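Local coordinates for putative metal binding protein (Coccidioides immitis, PDB 3CVG) that is a putative metal-binding protein of the periplasmic binding protein superfamily, and probably captures its ligand between two lobes, at residues A41-K46 and E253-W257. Numbering follows the deposited sequence.
Sequences AFIKSK and EFAKW
Lys46 NZ donates to Glu253 OE1 across 3.1 Å, a salt bridge that ties the two helices together at the border of their contact. The ammonium comes in 42° out of the carboxylate plane, from above it, and the two side chains cross nearly at right angles. Lys46 rests its CG on one face of the Phe42 ring near the rim, and from there bends at chi2 and chi3 to bring NZ round to the carboxylate. The opposite face of that ring receives Phe254, whose CD1 stands 3.8 Å from Phe42 CG, over the face but offset toward its rim. This is a T-shaped pair with Phe254 supplying the edge and Phe42 the face, the planes 76° apart. Phe254 CA makes a CH-pi contact over the same face, 4.0 Å from the ring centroid. Glu253 CB abuts the rim in the ring plane, 3.7 Å from Phe42 CZ. With CG anti to the backbone N, the Phe42 ring reaches between the helices, gripped on both faces and at its edge.

Helices 34-47 and 248-259, steeply crossed at 104° where these segments meet, belong to the alpha/beta architecture of the periplasmic binding protein superfamily. Their aromatic cluster of Phe42, Phe254 and Trp257 continues onto neighbouring strands: Phe42 and Phe254 both touch Leu22 of strand 20-26, and Phe254 also meets Leu239 of strand 234-241.

Trp257 completes the cluster by sliding past Phe42 in the opposite direction. Phe42 CB lies almost squarely over the six-membered ring of the indole, 4.2 Å from its centroid, and the phenyl ring is oblique to the five-membered ring. Farther along the indole, Trp257 CZ2 meets the methyl of Ala41, with 3.6 Å between CZ2 and CB.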
ATOM      1  N   ALA A  41     -19.405   7.641  -4.442  1.00 43.87           N
ATOM      2  CA  ALA A  41     -20.435   6.715  -3.983  1.00 44.49           C
ATOM      3  C   ALA A  41     -21.036   7.162  -2.651  1.00 44.62           C
ATOM      4  O   ALA A  41     -22.220   6.937  -2.389  1.00 45.09           O
ATOM      5  CB  ALA A  41     -19.857   5.314  -3.852  1.00 44.67           C
ATOM      6  N   PHE A  42     -20.219   7.787  -1.809  1.00 44.69           N
ATOM      7  CA  PHE A  42     -20.696   8.273  -0.519  1.00 44.64           C
ATOM      8  C   PHE A  42     -21.555   9.512  -0.745  1.00 45.54           C
ATOM      9  O   PHE A  42     -22.674   9.596  -0.241  1.00 45.46           O
ATOM     10  CB  PHE A  42     -19.521   8.625   0.397  1.00 43.73           C
ATOM     11  CG  PHE A  42     -19.938   9.183   1.733  1.00 44.04           C
ATOM     12  CD1 PHE A  42     -20.675   8.409   2.627  1.00 43.47           C
ATOM     13  CD2 PHE A  42     -19.588  10.479   2.100  1.00 43.58           C
ATOM     14  CE1 PHE A  42     -21.054   8.914   3.869  1.00 42.82           C
ATOM     15  CE2 PHE A  42     -19.963  10.995   3.342  1.00 43.17           C
ATOM     16  CZ  PHE A  42     -20.696  10.212   4.227  1.00 43.14           C
ATOM     17  N   ILE A  43     -21.021  10.476  -1.491  1.00 45.95           N
ATOM     18  CA  ILE A  43     -21.762  11.693  -1.794  1.00 47.09           C
ATOM     19  C   ILE A  43     -23.086  11.262  -2.409  1.00 47.92           C
ATOM     20  O   ILE A  43     -24.138  11.839  -2.133  1.00 48.88           O
ATOM     21  CB  ILE A  43     -21.033  12.571  -2.832  1.00 46.38           C
ATOM     22  CG1 ILE A  43     -19.674  13.017  -2.298  1.00 46.71           C
ATOM     23  CG2 ILE A  43     -21.887  13.784  -3.165  1.00 46.87           C
ATOM     24  CD1 ILE A  43     -18.833  13.755  -3.326  1.00 46.96           C
ATOM     25  N   LYS A  44     -23.013  10.231  -3.243  1.00 48.07           N
ATOM     26  CA  LYS A  44     -24.181   9.699  -3.921  1.00 48.48           C
ATOM     27  C   LYS A  44     -25.258   9.282  -2.928  1.00 48.44           C
ATOM     28  O   LYS A  44     -26.375   9.780  -2.986  1.00 48.18           O
ATOM     29  CB  LYS A  44     -23.770   8.508  -4.793  1.00 49.34           C
ATOM     30  CG  LYS A  44     -24.764   8.128  -5.878  1.00 50.45           C
ATOM     31  CD  LYS A  44     -25.862   7.208  -5.372  1.00 50.57           C
ATOM     32  CE  LYS A  44     -26.718   6.714  -6.534  1.00 51.34           C
ATOM     33  NZ  LYS A  44     -27.672   5.639  -6.127  1.00 51.29           N
ATOM     34  N   SER A  45     -24.914   8.385  -2.005  1.00 48.05           N
ATOM     35  CA  SER A  45     -25.874   7.892  -1.016  1.00 47.75           C
ATOM     36  C   SER A  45     -26.395   8.903   0.005  1.00 47.86           C
ATOM     37  O   SER A  45     -27.474   8.711   0.561  1.00 47.49           O
ATOM     38  CB  SER A  45     -25.291   6.686  -0.273  1.00 46.91           C
ATOM     39  OG  SER A  45     -25.247   5.551  -1.120  1.00 47.31           O
ATOM     40  N   LYS A  46     -25.639   9.965   0.266  1.00 48.14           N
ATOM     41  CA  LYS A  46     -26.081  10.967   1.228  1.00 49.38           C
ATOM     42  C   LYS A  46     -27.036  11.966   0.580  1.00 50.13           C
ATOM     43  O   LYS A  46     -27.949  12.472   1.232  1.00 50.89           O
ATOM     44  CB  LYS A  46     -24.877  11.695   1.835  1.00 49.43           C
ATOM     45  CG  LYS A  46     -24.087  10.868   2.849  1.00 49.77           C
ATOM     46  CD  LYS A  46     -24.598  11.045   4.277  1.00 50.89           C
ATOM     47  CE  LYS A  46     -26.000  10.487   4.471  1.00 52.18           C
ATOM     48  NZ  LYS A  46     -26.504  10.729   5.856  1.00 52.00           N
ATOM     49  N   GLU A 253     -20.095   9.304   9.512  1.00 42.22           N
ATOM     50  CA  GLU A 253     -20.981   8.772   8.481  1.00 42.12           C
ATOM     51  C   GLU A 253     -20.167   8.003   7.451  1.00 40.97           C
ATOM     52  O   GLU A 253     -20.513   6.879   7.083  1.00 40.54           O
ATOM     53  CB  GLU A 253     -21.725   9.908   7.778  1.00 42.84           C
ATOM     54  CG  GLU A 253     -22.800  10.564   8.615  1.00 46.19           C
ATOM     55  CD  GLU A 253     -23.998   9.662   8.822  1.00 47.56           C
ATOM     56  OE1 GLU A 253     -24.653   9.297   7.819  1.00 48.48           O
ATOM     57  OE2 GLU A 253     -24.285   9.316   9.986  1.00 49.03           O
ATOM     58  N   PHE A 254     -19.088   8.619   6.978  1.00 39.19           N
ATOM     59  CA  PHE A 254     -18.235   7.977   5.992  1.00 39.66           C
ATOM     60  C   PHE A 254     -17.671   6.681   6.561  1.00 38.22           C
ATOM     61  O   PHE A 254     -17.699   5.642   5.902  1.00 38.23           O
ATOM     62  CB  PHE A 254     -17.082   8.897   5.582  1.00 40.04           C
ATOM     63  CG  PHE A 254     -16.198   8.307   4.520  1.00 41.28           C
ATOM     64  CD1 PHE A 254     -16.717   7.988   3.269  1.00 39.78           C
ATOM     65  CD2 PHE A 254     -14.858   8.041   4.776  1.00 41.35           C
ATOM     66  CE1 PHE A 254     -15.918   7.409   2.288  1.00 39.83           C
ATOM     67  CE2 PHE A 254     -14.049   7.462   3.797  1.00 40.73           C
ATOM     68  CZ  PHE A 254     -14.583   7.147   2.550  1.00 38.95           C
ATOM     69  N   ALA A 255     -17.162   6.746   7.787  1.00 37.56           N
ATOM     70  CA  ALA A 255     -16.592   5.563   8.425  1.00 37.22           C
ATOM     71  C   ALA A 255     -17.589   4.402   8.399  1.00 36.74           C
ATOM     72  O   ALA A 255     -17.269   3.309   7.922  1.00 34.38           O
ATOM     73  CB  ALA A 255     -16.187   5.886   9.861  1.00 37.86           C
ATOM     74  N   LYS A 256     -18.795   4.648   8.908  1.00 37.11           N
ATOM     75  CA  LYS A 256     -19.853   3.636   8.947  1.00 37.96           C
ATOM     76  C   LYS A 256     -20.194   3.103   7.559  1.00 36.71           C
ATOM     77  O   LYS A 256     -20.326   1.894   7.355  1.00 36.70           O
ATOM     78  CB  LYS A 256     -21.120   4.226   9.577  1.00 40.80           C
ATOM     79  CG  LYS A 256     -21.294   3.948  11.061  1.00 43.38           C
ATOM     80  CD  LYS A 256     -21.571   2.469  11.300  1.00 46.92           C
ATOM     81  CE  LYS A 256     -22.056   2.205  12.721  1.00 46.97           C
ATOM     82  NZ  LYS A 256     -22.494   0.786  12.873  1.00 47.89           N
ATOM     83  N   TRP A 257     -20.353   4.018   6.611  1.00 35.32           N
ATOM     84  CA  TRP A 257     -20.684   3.652   5.237  1.00 35.00           C
ATOM     85  C   TRP A 257     -19.592   2.782   4.602  1.00 34.50           C
ATOM     86  O   TRP A 257     -19.874   1.759   3.971  1.00 31.90           O
ATOM     87  CB  TRP A 257     -20.870   4.915   4.398  1.00 36.01           C
ATOM     88  CG  TRP A 257     -21.113   4.632   2.956  1.00 36.84           C
ATOM     89  CD1 TRP A 257     -22.307   4.341   2.366  1.00 36.56           C
ATOM     90  CD2 TRP A 257     -20.124   4.563   1.924  1.00 38.54           C
ATOM     91  NE1 TRP A 257     -22.125   4.092   1.023  1.00 38.90           N
ATOM     92  CE2 TRP A 257     -20.793   4.221   0.726  1.00 37.78           C
ATOM     93  CE3 TRP A 257     -18.733   4.752   1.894  1.00 37.25           C
ATOM     94  CZ2 TRP A 257     -20.120   4.063  -0.491  1.00 38.26           C
ATOM     95  CZ3 TRP A 257     -18.064   4.594   0.685  1.00 38.43           C
ATOM     96  CH2 TRP A 257     -18.761   4.252  -0.493  1.00 38.17           C
TER